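Soluble lytic murein transglycosylase (Pseudomonas aeruginosa, PDB 5OHU) probably cleaves glycosidic bonds of the peptidoglycan glycan strands as a lytic transglycosylase, taking part in exolytic and endolytic turnover of the cell wall. Local coordinates at residues A369-D373 / Y387-N391; L491-W495 / R569-S573. All blocks are in the same frame, centred on the assembly; numbering follows the deposited sequence.

Contact 1 (A369-D373 / Y387-N391); sequences AGERD and YKLGN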
# COMPACT_ATOMS: atom_id res chain seq x y z
N ALA A 369 13.49 24.34 0.90
CA ALA A 369 13.52 24.68 2.31
C ALA A 369 12.22 25.40 2.65
O ALA A 369 11.78 26.30 1.93
CB ALA A 369 14.75 25.55 2.61
N GLY A 370 11.56 24.95 3.72
CA GLY A 370 10.17 25.25 3.96
C GLY A 370 9.24 24.06 3.80
O GLY A 370 8.13 24.08 4.33
N GLU A 371 9.66 23.03 3.06
CA GLU A 371 8.93 21.78 2.99
C GLU A 371 9.36 20.88 4.14
O GLU A 371 10.55 20.82 4.48
CB GLU A 371 9.18 21.08 1.65
CG GLU A 371 8.28 19.88 1.38
CD GLU A 371 7.08 20.22 0.53
OE1 GLU A 371 7.15 21.22 -0.22
OE2 GLU A 371 6.08 19.48 0.61
N ARG A 372 8.40 20.18 4.74
CA ARG A 372 8.65 19.47 5.98
C ARG A 372 8.98 17.99 5.78
O ARG A 372 8.87 17.21 6.73
CB ARG A 372 7.45 19.61 6.91
CG ARG A 372 6.97 21.04 7.06
CD ARG A 372 6.46 21.32 8.46
NE ARG A 372 7.47 21.02 9.47
CZ ARG A 372 7.33 21.27 10.77
NH1 ARG A 372 6.22 21.84 11.22
NH2 ARG A 372 8.30 20.96 11.61
N ASP A 373 9.40 17.58 4.59
CA ASP A 373 9.67 16.17 4.33
C ASP A 373 11.15 15.95 4.04
O ASP A 373 11.98 16.86 4.19
CB ASP A 373 8.76 15.65 3.22
CG ASP A 373 9.15 16.17 1.84
OD1 ASP A 373 9.89 17.17 1.74
OD2 ASP A 373 8.68 15.58 0.85
N TYR A 387 17.15 23.45 9.79
CA TYR A 387 15.92 22.78 9.38
C TYR A 387 14.68 23.52 9.91
O TYR A 387 14.73 24.22 10.92
CB TYR A 387 15.88 21.34 9.88
CG TYR A 387 17.02 20.48 9.40
CD1 TYR A 387 17.52 20.60 8.11
CD2 TYR A 387 17.58 19.51 10.24
CE1 TYR A 387 18.56 19.80 7.67
CE2 TYR A 387 18.61 18.70 9.80
CZ TYR A 387 19.10 18.85 8.51
OH TYR A 387 20.13 18.05 8.08
N LYS A 388 13.56 23.32 9.22
CA LYS A 388 12.26 23.82 9.68
C LYS A 388 11.64 22.78 10.61
O LYS A 388 11.23 21.71 10.17
CB LYS A 388 11.35 24.09 8.47
CG LYS A 388 10.11 24.93 8.74
CD LYS A 388 9.13 24.85 7.56
CE LYS A 388 8.07 25.94 7.60
NZ LYS A 388 7.17 25.85 8.79
N LEU A 389 11.56 23.10 11.91
CA LEU A 389 11.13 22.13 12.93
C LEU A 389 10.04 22.69 13.84
O LEU A 389 10.06 22.47 15.05
CB LEU A 389 12.30 21.67 13.78
CG LEU A 389 13.48 21.13 12.98
CD1 LEU A 389 14.63 20.75 13.90
CD2 LEU A 389 13.01 19.96 12.17
N GLY A 390 9.05 23.40 13.29
CA GLY A 390 7.98 23.95 14.11
C GLY A 390 6.93 22.95 14.56
O GLY A 390 6.29 22.30 13.74
N ASN A 391 6.73 22.84 15.88
CA ASN A 391 5.79 21.89 16.49
C ASN A 391 4.53 22.66 16.89
O ASN A 391 4.45 23.23 17.98
CB ASN A 391 6.43 21.20 17.68
CG ASN A 391 5.51 20.20 18.37
OD1 ASN A 391 4.42 19.89 17.88
ND2 ASN A 391 5.95 19.70 19.52
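Two loops flanking the short helix 374-383 meet in this helical protein when R372, one residue before the N-cap of that helix, reaches the carbonyls of K388 and G390 in the loop that leaves it. The guanidinium grips these main-chain oxygens unequally. NH1 gives G390 O a short, nearly straight hydrogen bond of 2.6 Å, with an N-H...O angle of 168°; the oxygen lies at the edge of the guanidinium, in its plane, and receives the donor on a lone pair. NH2 adds two weak, bent bonds, 3.2 Å to the same G390 O and 3.3 Å to K388 O, leaving one strong bond to fix the planar group and two weak ones to supplement it. Bends at chi2 and chi3 (56°) carry the guanidinium across to the second loop. An arginine suits this place because it combines length with several N-H donors spread over one flat group. K388 returns the contact: with CG anti to the backbone N, its chain runs extended to CE and lays CD 3.5 Å from G370 O, while NZ turns off at the last torsion. R372 NH1 lies 4.8 Å from K388 NZ, and the two like charges would be expected to repel mildly; a weak, long ion pair of R372 with D468 may offset this. G370 suits its turn because at its positive phi (110°) a side chain would crowd the preceding carbonyl. Behind the contact, L389 packs on F377 and on helix 605-624. The whole is a loop-helix-loop connection at the protein surface, its two loops tied by an arginine side chain to backbone carbonyls.

Contact 2 (L491-W495 / R569-S573); sequences LHSSW and RVLAS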
# COMPACT_ATOMS: atom_id res chain seq x y z
N LEU A 491 23.97 3.29 19.85
CA LEU A 491 23.20 3.87 18.77
C LEU A 491 22.75 5.28 19.10
O LEU A 491 22.54 5.62 20.27
CB LEU A 491 21.95 3.02 18.46
CG LEU A 491 22.22 1.53 18.22
CD1 LEU A 491 20.92 0.82 17.91
CD2 LEU A 491 23.18 1.37 17.08
N HIS A 492 22.63 6.11 18.05
CA HIS A 492 21.94 7.39 18.21
C HIS A 492 20.52 7.08 18.65
O HIS A 492 19.80 6.34 17.96
CB HIS A 492 21.94 8.19 16.91
CG HIS A 492 23.30 8.55 16.38
ND1 HIS A 492 23.47 9.37 15.28
CD2 HIS A 492 24.54 8.20 16.78
CE1 HIS A 492 24.76 9.52 15.04
NE2 HIS A 492 25.44 8.81 15.93
N SER A 493 20.10 7.61 19.79
CA SER A 493 18.78 7.20 20.30
C SER A 493 17.65 7.75 19.43
O SER A 493 16.57 7.15 19.39
CB SER A 493 18.63 7.62 21.76
OG SER A 493 17.94 8.85 21.86
N SER A 494 17.86 8.85 18.72
CA SER A 494 16.86 9.31 17.77
C SER A 494 16.60 8.27 16.69
O SER A 494 15.47 8.16 16.20
CB SER A 494 17.29 10.63 17.13
OG SER A 494 18.49 10.47 16.42
N TRP A 495 17.62 7.50 16.34
CA TRP A 495 17.45 6.50 15.29
C TRP A 495 16.48 5.40 15.72
O TRP A 495 15.62 4.98 14.94
CB TRP A 495 18.81 5.91 14.92
CG TRP A 495 18.80 5.08 13.67
CD1 TRP A 495 18.05 5.29 12.53
CD2 TRP A 495 19.56 3.89 13.43
NE1 TRP A 495 18.32 4.31 11.60
CE2 TRP A 495 19.24 3.44 12.13
CE3 TRP A 495 20.49 3.17 14.20
CZ2 TRP A 495 19.81 2.28 11.58
CZ3 TRP A 495 21.07 2.02 13.65
CH2 TRP A 495 20.73 1.60 12.35
N ARG A 569 23.79 4.65 8.95
CA ARG A 569 22.36 4.53 9.23
C ARG A 569 21.54 4.42 7.95
O ARG A 569 20.47 3.80 7.95
CB ARG A 569 21.87 5.74 10.04
CG ARG A 569 22.24 5.79 11.54
CD ARG A 569 21.89 7.19 12.08
NE ARG A 569 22.11 8.21 11.05
CZ ARG A 569 21.23 9.15 10.72
NH1 ARG A 569 20.04 9.16 11.30
NH2 ARG A 569 21.54 10.02 9.76
N VAL A 570 22.00 5.04 6.86
CA VAL A 570 21.30 4.92 5.58
C VAL A 570 21.26 3.46 5.13
O VAL A 570 20.20 2.92 4.79
CB VAL A 570 21.97 5.79 4.51
CG1 VAL A 570 21.19 5.71 3.21
CG2 VAL A 570 22.08 7.24 4.99
N LEU A 571 22.42 2.81 5.09
CA LEU A 571 22.47 1.42 4.67
C LEU A 571 21.77 0.51 5.68
O LEU A 571 21.01 -0.39 5.31
CB LEU A 571 23.92 1.00 4.48
CG LEU A 571 24.68 1.85 3.47
CD1 LEU A 571 26.17 1.49 3.50
CD2 LEU A 571 24.09 1.64 2.08
N ALA A 572 22.04 0.73 6.97
CA ALA A 572 21.44 -0.13 7.99
C ALA A 572 19.92 -0.02 8.00
O ALA A 572 19.22 -1.02 8.18
CB ALA A 572 22.02 0.20 9.37
N SER A 573 19.39 1.19 7.78
CA SER A 573 17.94 1.35 7.72
C SER A 573 17.38 0.57 6.54
O SER A 573 16.35 -0.12 6.67
CB SER A 573 17.55 2.83 7.61
OG SER A 573 17.94 3.53 8.78
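With CG anti to the backbone N (chi1 -168°), W495 sends its indole from the first turn of helix 493-504 to helix 569-578, where R569, its own CG anti to the carbonyl carbon, lays its aliphatic chain over one ring face. This is helix-to-helix packing inside the lysozyme-like transglycosylase domain. R569 CG lies 3.9 Å from the centroid of the five-membered ring of W495 and 15° off the normal, a CH-pi contact that uses the greasy part of the arginine. Its charged end travels on: CZ is 5.7 Å from that centroid, giving at most a weak cation-pi attraction, and the guanidinium instead forms a salt bridge with E636 and a hydrogen bond to I631 O. Tryptophan fits here because it offers a broad apolar face together with a single polar N-H at its rim. At the far end of the indole, W495 CH2 meets A572 CB at 3.5 Å, edge-on; the small methyl leaves room for the six-membered ring to come close to the helix. H492, the N-cap residue of helix 493-504, flanks R569 more loosely, H492 ND1 being 4.2 Å from R569 CD, and hydrogen-bonds to Q629. V614 of helix 605-624 touches both W495 and S573. The buried indole N-H is satisfied by S573: W495 NE1 donates to S573 OG over 3.0 Å, with the oxygen only 7° out of the ring plane. That hydroxyl, S573 OG, in turn donates its proton to R569 O at 2.7 Å, while S573 N reaches the same carbonyl oxygen from the opposite face of its plane.

Overall arrangement
Contact 1 is a surface meeting of two loops that flank one helix, close in sequence; contact 2 is buried and joins two segments 74 residues apart at their closest ends, on two helices of the transglycosylase domain. An arginine is central to both, but in different ways: its guanidinium grips main-chain carbonyls in contact 1, whereas its methylene chain covers an aromatic face in contact 2. Accordingly polar bonding dominates the first, while apolar packing plus one buried N-H to hydroxyl bond dominates the second. The contacts do not touch, their centres lying about 21 Å apart. Helix 605-624 is a common neighbour, packing against L389 and Y387 near contact 1 and against W495, R569 and S573 in contact 2.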